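Local coordinates for protein BugD (Bordetella pertussis Tohama I, PDB 2F5X) that probably serves as a periplasmic solute receptor, binding aspartic acid in its pocket for a transporter of the tripartite tricarboxylate family, at residues A[33-38]-A[50-55]; A[82-87]-A[291-296]; A[106-111]-A[257-262]; A[196-201]-A[269-274]. One frame throughout, in Å; residues are numbered along the deposited sequence.

The four contacts sample one periplasmic binding protein from its core to its surface. Contacts 2 and 3 are buried and mostly apolar, contact 1 is partly buried, and contact 4 lies at the surface. Contacts 1 and 3 share a layer: L38 packs on both V108 and L259, so helices 30-46 and 249-263 meet against strand 102-117. Contact 4 joins on through M272, whose selenium reaches V34 and V109. Contact 2 stands about 25 Å from contact 4, centre to centre, and touches contact 3 where K292 packs on L107. The chemistry follows the setting: one side-chain hydrogen bond in contact 1, a ring edge on valine and a serine against a glutamine's CB in contact 2, methyl packing in contact 3, and a water bridge in contact 4.

Contact 1. Residues A[33-38]-A[50-55]; sequences NVARSL and VVVENK
R36 lays its side chain over V52 and reaches past it to N54. Its CG sits 3.7 Å from V52 CG2, and farther out the guanidinium presents one face to the valine, with V52 CB 3.9 Å above the plane, over the centre. At the guanidinium edge, R36 NH2 donates to N54 OD1 at 2.9 Å; the bond is bent (137° at the hydrogen), but the amide and guanidinium planes are only 14° apart: OD1 lies near the guanidinium plane, and NH2 comes in the carbonyl plane of N54. The chain that delivers this group runs extended from CG to NE. Behind it A35, one residue earlier on the helix, rests CB on V52 CG2 at 4.0 Å.

In the second shell, D32 OD1 takes a salt bridge from R36 NE and also a bond from N54 ND2, which reaches the carbonyl of F25, a residue of the aspartate pocket, too. These bonds probably fix the rotation of amide and guanidinium.

Helix 30-46 and strand 50-54 run nearly antiparallel here, as expected of the helix and second strand in the beta-alpha-beta unit that begins with strand 19-23, which pairs with strand 50-54 in parallel; helix 266-274 covers V34 and S37.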
loop_
_atom_site.group_PDB
_atom_site.type_symbol
_atom_site.label_atom_id
_atom_site.label_comp_id
_atom_site.label_asym_id
_atom_site.label_seq_id
_atom_site.Cartn_x
_atom_site.Cartn_y
_atom_site.Cartn_z
ATOM N N ASN A 33 8.288 0.272 5.707
ATOM C CA ASN A 33 8.238 -0.355 7.030
ATOM C C ASN A 33 8.093 -1.871 6.904
ATOM O O ASN A 33 8.784 -2.623 7.589
ATOM C CB ASN A 33 7.095 0.222 7.873
ATOM C CG ASN A 33 7.369 1.650 8.344
ATOM O OD1 ASN A 33 8.504 2.125 8.316
ATOM N ND2 ASN A 33 6.323 2.333 8.795
ATOM N N VAL A 34 7.197 -2.313 6.020
ATOM C CA VAL A 34 7.021 -3.743 5.775
ATOM C C VAL A 34 8.315 -4.335 5.210
ATOM O O VAL A 34 8.798 -5.367 5.672
ATOM C CB VAL A 34 5.845 -4.012 4.802
ATOM C CG1 VAL A 34 5.769 -5.496 4.432
ATOM C CG2 VAL A 34 4.528 -3.554 5.409
ATOM N N ALA A 35 8.872 -3.652 4.212
ATOM C CA ALA A 35 10.043 -4.137 3.495
ATOM C C ALA A 35 11.241 -4.315 4.409
ATOM O O ALA A 35 11.922 -5.333 4.346
ATOM C CB ALA A 35 10.385 -3.188 2.351
ATOM N N ARG A 36 11.495 -3.343 5.282
ATOM C CA ARG A 36 12.696 -3.435 6.100
ATOM C C ARG A 36 12.587 -4.520 7.168
ATOM O O ARG A 36 13.575 -5.186 7.479
ATOM C CB ARG A 36 13.101 -2.072 6.644
ATOM C CG ARG A 36 13.707 -1.227 5.509
ATOM C CD ARG A 36 14.062 0.175 5.854
ATOM N NE ARG A 36 14.266 0.983 4.650
ATOM C CZ ARG A 36 15.452 1.296 4.142
ATOM N NH1 ARG A 36 16.577 0.859 4.716
ATOM N NH2 ARG A 36 15.514 2.047 3.050
ATOM N N SER A 37 11.381 -4.736 7.684
ATOM C CA SER A 37 11.166 -5.827 8.629
ATOM C C SER A 37 11.284 -7.185 7.936
ATOM O O SER A 37 11.902 -8.106 8.471
ATOM C CB SER A 37 9.815 -5.687 9.324
ATOM O OG SER A 37 9.833 -4.552 10.176
ATOM N N LEU A 38 10.702 -7.295 6.743
ATOM C CA LEU A 38 10.776 -8.528 5.959
ATOM C C LEU A 38 12.203 -8.838 5.494
ATOM O O LEU A 38 12.634 -10.003 5.492
ATOM C CB LEU A 38 9.830 -8.453 4.754
ATOM C CG LEU A 38 9.747 -9.718 3.891
ATOM C CD1 LEU A 38 9.314 -10.931 4.715
ATOM C CD2 LEU A 38 8.803 -9.477 2.738
ATOM N N VAL A 50 19.263 -8.679 2.479
ATOM C CA VAL A 50 18.346 -8.043 1.534
ATOM C C VAL A 50 18.498 -6.540 1.743
ATOM O O VAL A 50 18.378 -6.059 2.873
ATOM C CB VAL A 50 16.876 -8.482 1.781
ATOM C CG1 VAL A 50 15.897 -7.701 0.892
ATOM C CG2 VAL A 50 16.715 -9.971 1.558
ATOM N N VAL A 51 18.781 -5.816 0.659
ATOM C CA VAL A 51 18.996 -4.368 0.704
ATOM C C VAL A 51 17.778 -3.662 0.125
ATOM O O VAL A 51 17.455 -3.834 -1.053
ATOM C CB VAL A 51 20.247 -3.942 -0.113
ATOM C CG1 VAL A 51 20.441 -2.422 -0.065
ATOM C CG2 VAL A 51 21.501 -4.656 0.389
ATOM N N VAL A 52 17.114 -2.856 0.945
ATOM C CA VAL A 52 15.929 -2.127 0.490
ATOM C C VAL A 52 16.346 -0.883 -0.302
ATOM O O VAL A 52 17.210 -0.109 0.135
ATOM C CB VAL A 52 14.988 -1.761 1.669
ATOM C CG1 VAL A 52 13.857 -0.841 1.215
ATOM C CG2 VAL A 52 14.420 -3.030 2.315
ATOM N N GLU A 53 15.743 -0.714 -1.477
ATOM C CA GLU A 53 15.963 0.473 -2.297
ATOM C C GLU A 53 14.637 1.178 -2.503
ATOM O O GLU A 53 13.647 0.548 -2.876
ATOM C CB GLU A 53 16.591 0.100 -3.640
ATOM C CG GLU A 53 17.949 -0.577 -3.497
ATOM C CD GLU A 53 18.609 -0.926 -4.821
ATOM O OE1 GLU A 53 17.907 -1.023 -5.853
ATOM O OE2 GLU A 53 19.846 -1.122 -4.820
ATOM N N ASN A 54 14.615 2.479 -2.247
ATOM C CA ASN A 54 13.377 3.243 -2.380
ATOM C C ASN A 54 13.361 3.991 -3.691
ATOM O O ASN A 54 14.266 4.772 -3.963
ATOM C CB ASN A 54 13.215 4.192 -1.194
ATOM C CG ASN A 54 13.113 3.450 0.110
ATOM O OD1 ASN A 54 14.108 3.273 0.816
ATOM N ND2 ASN A 54 11.907 2.988 0.433
ATOM N N LYS A 55 12.347 3.733 -4.515
ATOM C CA LYS A 55 12.280 4.353 -5.834
ATOM C C LYS A 55 10.889 4.914 -6.070
ATOM O O LYS A 55 10.045 4.281 -6.702
ATOM C CB LYS A 55 12.677 3.345 -6.928
ATOM C CG LYS A 55 14.116 2.822 -6.809
ATOM C CD LYS A 55 15.153 3.943 -7.026
ATOM C CE LYS A 55 16.490 3.649 -6.326
ATOM N NZ LYS A 55 16.743 4.458 -5.076
#

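Contact 2. Residues A[82-87]-A[291-296]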
loop_
_atom_site.group_PDB
_atom_site.type_symbol
_atom_site.label_atom_id
_atom_site.label_comp_id
_atom_site.label_asym_id
_atom_site.label_seq_id
_atom_site.Cartn_x
_atom_site.Cartn_y
_atom_site.Cartn_z
ATOM N N ALA A 82 -1.209 -3.364 -3.580
ATOM C CA ALA A 82 -2.365 -3.424 -4.481
ATOM C C ALA A 82 -2.356 -2.373 -5.599
ATOM O O ALA A 82 -3.045 -2.535 -6.611
ATOM C CB ALA A 82 -3.670 -3.331 -3.674
ATOM N N GLY A 83 -1.592 -1.299 -5.414
ATOM C CA GLY A 83 -1.398 -0.306 -6.466
ATOM C C GLY A 83 -0.856 -0.924 -7.745
ATOM O O GLY A 83 -1.084 -0.403 -8.838
ATOM N N PHE A 84 -0.138 -2.042 -7.604
ATOM C CA PHE A 84 0.295 -2.848 -8.747
ATOM C C PHE A 84 -0.893 -3.173 -9.642
ATOM O O PHE A 84 -0.760 -3.195 -10.862
ATOM C CB PHE A 84 0.911 -4.155 -8.222
ATOM C CG PHE A 84 1.479 -5.053 -9.279
ATOM C CD1 PHE A 84 2.849 -5.046 -9.550
ATOM C CD2 PHE A 84 0.664 -5.962 -9.958
ATOM C CE1 PHE A 84 3.389 -5.921 -10.510
ATOM C CE2 PHE A 84 1.189 -6.828 -10.924
ATOM C CZ PHE A 84 2.549 -6.809 -11.199
ATOM N N SER A 85 -2.049 -3.417 -9.019
ATOM C CA SER A 85 -3.269 -3.801 -9.725
ATOM C C SER A 85 -4.167 -2.632 -10.138
ATOM O O SER A 85 -5.027 -2.805 -11.014
ATOM C CB SER A 85 -4.067 -4.851 -8.923
ATOM O OG SER A 85 -4.713 -4.288 -7.792
ATOM N N THR A 86 -3.994 -1.456 -9.529
ATOM C CA THR A 86 -4.794 -0.296 -9.945
ATOM C C THR A 86 -4.162 0.448 -11.115
ATOM O O THR A 86 -4.870 0.926 -11.998
ATOM C CB THR A 86 -5.041 0.710 -8.787
ATOM O OG1 THR A 86 -3.781 1.207 -8.301
ATOM C CG2 THR A 86 -5.712 0.026 -7.589
ATOM N N ALA A 87 -2.833 0.554 -11.108
ATOM C CA ALA A 87 -2.123 1.345 -12.122
ATOM C C ALA A 87 -2.475 0.999 -13.577
ATOM O O ALA A 87 -2.591 1.910 -14.397
ATOM C CB ALA A 87 -0.595 1.305 -11.890
ATOM N N ALA A 291 -3.170 -15.290 -8.751
ATOM C CA ALA A 291 -4.635 -15.296 -8.624
ATOM C C ALA A 291 -5.141 -13.964 -8.078
ATOM O O ALA A 291 -6.172 -13.455 -8.524
ATOM C CB ALA A 291 -5.090 -16.436 -7.724
ATOM N N LYS A 292 -4.416 -13.409 -7.109
ATOM C CA LYS A 292 -4.781 -12.119 -6.527
ATOM C C LYS A 292 -4.768 -11.019 -7.586
ATOM O O LYS A 292 -5.724 -10.252 -7.700
ATOM C CB LYS A 292 -3.848 -11.756 -5.359
ATOM C CG LYS A 292 -4.226 -10.433 -4.636
ATOM C CD LYS A 292 -5.581 -10.528 -3.911
ATOM C CE LYS A 292 -5.541 -11.461 -2.708
ATOM N NZ LYS A 292 -6.884 -11.577 -2.063
ATOM N N VAL A 293 -3.686 -10.942 -8.355
ATOM C CA VAL A 293 -3.580 -9.950 -9.432
ATOM C C VAL A 293 -4.688 -10.135 -10.479
ATOM O O VAL A 293 -5.308 -9.159 -10.920
ATOM C CB VAL A 293 -2.173 -9.967 -10.099
ATOM C CG1 VAL A 293 -2.123 -9.035 -11.339
ATOM C CG2 VAL A 293 -1.096 -9.557 -9.089
ATOM N N LYS A 294 -4.939 -11.388 -10.855
ATOM C CA LYS A 294 -5.965 -11.731 -11.840
ATOM C C LYS A 294 -7.350 -11.240 -11.420
ATOM O O LYS A 294 -8.110 -10.741 -12.256
ATOM C CB LYS A 294 -5.984 -13.255 -12.079
ATOM C CG LYS A 294 -7.045 -13.727 -13.075
ATOM C CD LYS A 294 -7.097 -15.248 -13.174
ATOM C CE LYS A 294 -8.343 -15.728 -13.931
ATOM N NZ LYS A 294 -8.583 -17.191 -13.722
ATOM N N GLN A 295 -7.666 -11.370 -10.133
ATOM C CA GLN A 295 -8.958 -10.931 -9.605
ATOM C C GLN A 295 -8.997 -9.410 -9.442
ATOM O O GLN A 295 -10.014 -8.773 -9.726
ATOM C CB GLN A 295 -9.250 -11.615 -8.262
ATOM C CG GLN A 295 -10.668 -11.382 -7.724
ATOM C CD GLN A 295 -10.835 -10.026 -7.051
ATOM O OE1 GLN A 295 -9.876 -9.470 -6.505
ATOM N NE2 GLN A 295 -12.050 -9.487 -7.100
ATOM N N GLN A 296 -7.884 -8.835 -9.001
ATOM C CA GLN A 296 -7.873 -7.437 -8.575
ATOM C C GLN A 296 -7.884 -6.410 -9.701
ATOM O O GLN A 296 -8.555 -5.373 -9.588
ATOM C CB GLN A 296 -6.700 -7.172 -7.632
ATOM C CG GLN A 296 -6.915 -7.762 -6.237
ATOM C CD GLN A 296 -7.711 -6.836 -5.346
ATOM O OE1 GLN A 296 -7.161 -5.890 -4.792
ATOM N NE2 GLN A 296 -9.006 -7.110 -5.196
#
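S85 and Q296 bring the two backbones to their closest approach, with CA atoms 6.0 Å apart, where the weakly bonded helical turn after strand 76-81 meets helix 286-306. This is a short helical turn packed against the C-terminal helix in the core of the periplasmic binding protein fold, directly after H81, which belongs to the aspartate pocket and whose ND1 bonds to the backbone N of G83.

Two side-chain pairs carry the contact. In the first, F84 offers the edge of its ring to V293. CE2 of F84 lies 4.0 Å from V293 CG1, and CG2 of the same valine sits as near, so both methyls close on CE2 at the ring edge while the two side chains cross at about a right angle. The first torsion of F84 (chi1 -176°) swings the ring across toward V293, edge first; beyond the contact it stacks on W242 and meets Y96.

The second pair is tighter. Q296 puts its CB against S85, 3.5 Å from OG and slightly farther from CB, so the glutamine contributes its aliphatic root here. The bends of its chain bring OE1 near A82 and S85, where W238 NE1 and W300 NE1 supply its hydrogen bonds, and NE2 donates to Q295 OE1 at 2.8 Å in an almost straight bond, fixing the amide's rotation.

S85 is itself tied back into its own turn, because the carbonyl of A82 is gripped twice, by S85 N at 2.8 Å and, in its plane on a lone pair, by S85 OG at 2.7 Å.

Contact 3. Residues A[106-111]-A[257-262]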
loop_
_atom_site.group_PDB
_atom_site.type_symbol
_atom_site.label_atom_id
_atom_site.label_comp_id
_atom_site.label_asym_id
_atom_site.label_seq_id
_atom_site.Cartn_x
_atom_site.Cartn_y
_atom_site.Cartn_z
ATOM N N GLY A 106 5.124 -14.367 -4.150
ATOM C CA GLY A 106 4.034 -14.649 -3.236
ATOM C C GLY A 106 3.431 -13.419 -2.599
ATOM O O GLY A 106 3.969 -12.308 -2.718
ATOM N N LEU A 107 2.302 -13.622 -1.928
ATOM C CA LEU A 107 1.697 -12.579 -1.107
ATOM C C LEU A 107 2.482 -12.417 0.199
ATOM O O LEU A 107 3.254 -13.297 0.586
ATOM C CB LEU A 107 0.215 -12.873 -0.849
ATOM C CG LEU A 107 -0.653 -12.618 -2.101
ATOM C CD1 LEU A 107 -1.964 -13.395 -2.056
ATOM C CD2 LEU A 107 -0.919 -11.106 -2.285
ATOM N N VAL A 108 2.286 -11.274 0.855
ATOM C CA VAL A 108 3.126 -10.868 1.982
ATOM C C VAL A 108 2.255 -10.470 3.182
ATOM O O VAL A 108 2.191 -11.195 4.185
ATOM C CB VAL A 108 4.078 -9.709 1.555
ATOM C CG1 VAL A 108 4.946 -9.233 2.712
ATOM C CG2 VAL A 108 4.959 -10.144 0.365
ATOM N N VAL A 109 1.577 -9.327 3.072
ATOM C CA VAL A 109 0.710 -8.825 4.136
ATOM C C VAL A 109 -0.539 -8.189 3.527
ATOM O O VAL A 109 -0.559 -7.864 2.340
ATOM C CB VAL A 109 1.419 -7.750 5.042
ATOM C CG1 VAL A 109 2.536 -8.359 5.880
ATOM C CG2 VAL A 109 1.943 -6.559 4.206
ATOM N N ASP A 110 -1.564 -7.996 4.353
ATOM C CA ASP A 110 -2.757 -7.244 3.973
ATOM C C ASP A 110 -2.953 -6.148 5.034
ATOM O O ASP A 110 -3.111 -6.447 6.220
ATOM C CB ASP A 110 -3.953 -8.203 3.899
ATOM C CG ASP A 110 -5.217 -7.549 3.381
ATOM O OD1 ASP A 110 -5.194 -6.379 2.944
ATOM O OD2 ASP A 110 -6.307 -8.162 3.384
ATOM N N VAL A 111 -2.916 -4.886 4.602
ATOM C CA VAL A 111 -2.879 -3.738 5.522
ATOM C C VAL A 111 -4.132 -2.888 5.379
ATOM O O VAL A 111 -4.455 -2.454 4.275
ATOM C CB VAL A 111 -1.617 -2.865 5.266
ATOM C CG1 VAL A 111 -1.440 -1.773 6.344
ATOM C CG2 VAL A 111 -0.362 -3.754 5.203
ATOM N N LYS A 257 10.843 -19.900 -0.815
ATOM C CA LYS A 257 11.179 -20.508 0.470
ATOM C C LYS A 257 11.585 -19.456 1.498
ATOM O O LYS A 257 11.201 -19.540 2.669
ATOM C CB LYS A 257 12.306 -21.524 0.301
ATOM C CG LYS A 257 11.825 -22.825 -0.287
ATOM C CD LYS A 257 12.993 -23.657 -0.776
ATOM C CE LYS A 257 13.643 -24.395 0.359
ATOM N NZ LYS A 257 14.644 -25.364 -0.171
ATOM N N SER A 258 12.347 -18.464 1.045
ATOM C CA SER A 258 12.832 -17.397 1.915
ATOM C C SER A 258 11.691 -16.481 2.344
ATOM O O SER A 258 11.619 -16.088 3.504
ATOM C CB SER A 258 13.932 -16.591 1.222
ATOM O OG SER A 258 15.011 -17.432 0.851
ATOM N N LEU A 259 10.799 -16.157 1.411
ATOM C CA LEU A 259 9.615 -15.370 1.741
ATOM C C LEU A 259 8.749 -16.097 2.771
ATOM O O LEU A 259 8.323 -15.500 3.761
ATOM C CB LEU A 259 8.798 -15.027 0.480
ATOM C CG LEU A 259 7.463 -14.302 0.724
ATOM C CD1 LEU A 259 7.652 -12.934 1.402
ATOM C CD2 LEU A 259 6.670 -14.161 -0.565
ATOM N N GLN A 260 8.519 -17.391 2.559
ATOM C CA GLN A 260 7.690 -18.154 3.492
ATOM C C GLN A 260 8.293 -18.149 4.895
ATOM O O GLN A 260 7.582 -17.980 5.888
ATOM C CB GLN A 260 7.489 -19.578 2.984
ATOM C CG GLN A 260 6.487 -19.613 1.844
ATOM C CD GLN A 260 6.281 -20.991 1.264
ATOM O OE1 GLN A 260 6.712 -22.000 1.846
ATOM N NE2 GLN A 260 5.609 -21.048 0.122
ATOM N N ALA A 261 9.608 -18.304 4.965
ATOM C CA ALA A 261 10.290 -18.294 6.253
ATOM C C ALA A 261 10.225 -16.904 6.882
ATOM O O ALA A 261 10.012 -16.770 8.087
ATOM C CB ALA A 261 11.724 -18.744 6.092
ATOM N N GLY A 262 10.400 -15.874 6.058
ATOM C CA GLY A 262 10.294 -14.496 6.522
ATOM C C GLY A 262 8.933 -14.164 7.119
ATOM O O GLY A 262 8.846 -13.444 8.114
#
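G106 and L259 mark the nearest approach of the backbones, 7.5 Å between CA atoms, where helix 257-262 runs almost parallel to strand 106-111, at 21° and 9.5 Å between their axes. It is the layered alpha/beta packing of a periplasmic binding protein: one helix lying on the long strand 102-117 of the mixed sheet.

A single leucine does the work on the helix side. L259 points at the strand, and its chi1 of 175°, which turns CG away from the backbone N, lets the two terminal methyls spread over three consecutive residues. CD1 goes to V108, 4.0 Å from CG2; they meet methyl to methyl, the side chains crossing at about a right angle. CD2 settles where the strand carries no side chain, 3.8 Å from G106 CA. The glycine thus lets the leucine come down onto bare backbone, at a spot where a CB would press tightly against CD2.

L107 takes its side chain to the other face of the strand, toward A288, L289 and K292 of helix 286-306, so helices cover both faces at this point. L259 also packs on M241 of strand 236-244, the neighbour to which G106 is joined by backbone bonding, while S258 turns to helix 30-46.

What L107 gives this contact is its carbonyl. L107 O is buried under the leucine without a polar partner in the model, and its nearest neighbour across the contact is the apolar methyl L259 CD2, 3.7 Å away.

Contact 4. Residues A[196-201]-A[269-274]; sequences TTQQIT and QERMKQ
T197 meets Q274 through a rotamer (chi1 -65°) that lays OG1 beside the backbone N and sends CG2 anti to it, so both branches face the last residue of helix 266-274. R271 instead sets off with CG beside its carbonyl carbon (chi1 -177°) and then bends at the next bond, which swings its guanidinium across toward Q198, itself sharply bent at chi2.

A water mediates the polar link. It donates to T197 OG1 at 2.7 Å and to the backbone carbonyl of Q274, O, at 2.8 Å, so this carbonyl at the helix's C-terminal end finds a donor. T197 OG1 has a second bond, to T193 O one turn earlier in its own helix, which fixes the hydroxyl that receives the water. Beside this bridge T197 CG2 approaches Q274 O at 3.9 Å.

The other pair is looser. Q198 NE2 and R271 NH2 stand 4.1 Å apart, two N-H groups with no bond between them, and the amide and guanidinium planes are perpendicular. Q198 NE2 gives its hydrogen bond to T194 O instead, inside its own helix, where the backbone is kinked: the N atoms of Q198 and Q199 lack bonds to the preceding turn.

Little surface is buried, as the C-terminal end of helix 266-274 approaches the flank of helix 193-201 at the protein surface. Helix 193-201 leans on helix 174-182 and strand 102-117, helix 266-274 lies against helix 30-46, and Q198 and R271 reach that same helix at N33 and S37.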
loop_
_atom_site.group_PDB
_atom_site.type_symbol
_atom_site.label_atom_id
_atom_site.label_comp_id
_atom_site.label_asym_id
_atom_site.label_seq_id
_atom_site.Cartn_x
_atom_site.Cartn_y
_atom_site.Cartn_z
ATOM N N THR A 196 0.319 4.993 9.931
ATOM C CA THR A 196 -0.488 5.932 10.718
ATOM C C THR A 196 -0.632 5.569 12.189
ATOM O O THR A 196 -0.977 6.434 12.990
ATOM C CB THR A 196 -1.904 6.093 10.147
ATOM O OG1 THR A 196 -2.590 4.837 10.222
ATOM C CG2 THR A 196 -1.881 6.461 8.677
ATOM N N THR A 197 -0.404 4.304 12.544
ATOM C CA THR A 197 -0.663 3.848 13.918
ATOM C C THR A 197 0.028 4.733 14.947
ATOM O O THR A 197 -0.588 5.194 15.896
ATOM C CB THR A 197 -0.203 2.395 14.114
ATOM O OG1 THR A 197 -0.994 1.535 13.296
ATOM C CG2 THR A 197 -0.516 1.918 15.530
ATOM N N GLN A 198 1.324 4.918 14.721
ATOM C CA GLN A 198 2.230 5.742 15.500
ATOM C C GLN A 198 1.635 7.140 15.785
ATOM O O GLN A 198 1.583 7.611 16.941
ATOM C CB GLN A 198 3.560 5.832 14.692
ATOM C CG GLN A 198 4.182 4.438 14.206
ATOM C CD GLN A 198 3.747 3.940 12.797
ATOM O OE1 GLN A 198 2.575 3.967 12.462
ATOM N NE2 GLN A 198 4.711 3.450 12.000
ATOM N N GLN A 199 1.145 7.786 14.736
ATOM C CA GLN A 199 0.605 9.131 14.850
ATOM C C GLN A 199 -0.797 9.153 15.449
ATOM O O GLN A 199 -1.163 10.111 16.123
ATOM C CB GLN A 199 0.591 9.826 13.485
ATOM C CG GLN A 199 1.882 9.671 12.679
ATOM C CD GLN A 199 3.100 10.222 13.388
ATOM O OE1 GLN A 199 2.986 11.090 14.256
ATOM N NE2 GLN A 199 4.277 9.713 13.025
ATOM N N ILE A 200 -1.583 8.116 15.182
ATOM C CA ILE A 200 -2.932 8.044 15.736
ATOM C C ILE A 200 -2.887 7.821 17.251
ATOM O O ILE A 200 -3.511 8.574 17.999
ATOM C CB ILE A 200 -3.774 6.964 15.038
ATOM C CG1 ILE A 200 -4.052 7.365 13.581
ATOM C CG2 ILE A 200 -5.077 6.737 15.799
ATOM C CD1 ILE A 200 -4.602 6.225 12.724
ATOM N N THR A 201 -2.145 6.811 17.703
ATOM C CA THR A 201 -2.205 6.431 19.117
ATOM C C THR A 201 -1.614 7.490 20.038
ATOM O O THR A 201 -1.958 7.541 21.221
ATOM C CB THR A 201 -1.529 5.075 19.386
ATOM O OG1 THR A 201 -0.164 5.127 18.953
ATOM C CG2 THR A 201 -2.163 3.977 18.551
ATOM N N GLN A 269 6.272 -10.957 12.474
ATOM C CA GLN A 269 4.838 -11.013 12.784
ATOM C C GLN A 269 4.418 -10.092 13.938
ATOM O O GLN A 269 3.339 -9.489 13.883
ATOM C CB GLN A 269 4.382 -12.464 13.020
ATOM C CG GLN A 269 4.385 -13.307 11.734
ATOM C CD GLN A 269 3.046 -13.978 11.418
ATOM O OE1 GLN A 269 2.985 -14.879 10.564
ATOM N NE2 GLN A 269 1.986 -13.552 12.090
ATOM N N GLU A 270 5.267 -9.965 14.959
ATOM C CA GLU A 270 4.988 -9.048 16.067
ATOM C C GLU A 270 4.920 -7.605 15.581
ATOM O O GLU A 270 3.996 -6.866 15.941
ATOM C CB GLU A 270 6.028 -9.174 17.185
ATOM C CG GLU A 270 5.731 -8.329 18.427
ATOM C CD GLU A 270 4.290 -8.438 18.928
ATOM O OE1 GLU A 270 3.728 -9.560 18.969
ATOM O OE2 GLU A 270 3.712 -7.385 19.287
ATOM N N ARG A 271 5.894 -7.212 14.762
ATOM C CA ARG A 271 5.918 -5.851 14.224
ATOM C C ARG A 271 4.699 -5.596 13.349
ATOM O O ARG A 271 4.066 -4.546 13.460
ATOM C CB ARG A 271 7.216 -5.546 13.462
ATOM C CG ARG A 271 7.299 -4.087 12.946
ATOM C CD ARG A 271 7.357 -3.030 14.050
ATOM N NE ARG A 271 7.542 -1.676 13.524
ATOM C CZ ARG A 271 7.079 -0.563 14.107
ATOM N NH1 ARG A 271 6.391 -0.624 15.241
ATOM N NH2 ARG A 271 7.300 0.619 13.547
HETATM N N MSE A 272 4.359 -6.564 12.497
HETATM C CA MSE A 272 3.168 -6.432 11.654
HETATM C C MSE A 272 1.890 -6.323 12.486
HETATM O O MSE A 272 1.037 -5.463 12.218
HETATM C CB MSE A 272 3.061 -7.588 10.645
HETATM C CG MSE A 272 4.162 -7.574 9.565
HETATM SE SE MSE A 272 4.341 -5.895 8.540
HETATM C CE MSE A 272 5.902 -5.113 9.497
ATOM N N LYS A 273 1.779 -7.163 13.516
ATOM C CA LYS A 273 0.611 -7.144 14.398
ATOM C C LYS A 273 0.439 -5.773 15.066
ATOM O O LYS A 273 -0.657 -5.208 15.079
ATOM C CB LYS A 273 0.722 -8.260 15.446
ATOM C CG LYS A 273 -0.472 -8.353 16.377
ATOM C CD LYS A 273 -0.199 -9.308 17.544
ATOM C CE LYS A 273 -1.410 -9.417 18.455
ATOM N NZ LYS A 273 -1.608 -8.158 19.246
ATOM N N GLN A 274 1.537 -5.223 15.574
ATOM C CA GLN A 274 1.507 -3.906 16.214
ATOM C C GLN A 274 1.041 -2.826 15.243
ATOM O O GLN A 274 0.342 -1.891 15.640
ATOM C CB GLN A 274 2.883 -3.547 16.754
ATOM C CG GLN A 274 3.301 -4.383 17.958
ATOM C CD GLN A 274 4.731 -4.122 18.382
ATOM O OE1 GLN A 274 5.585 -3.820 17.545
ATOM N NE2 GLN A 274 5.003 -4.245 19.682
HETATM O O HOH W 1 -1.908 -0.778 14.426
#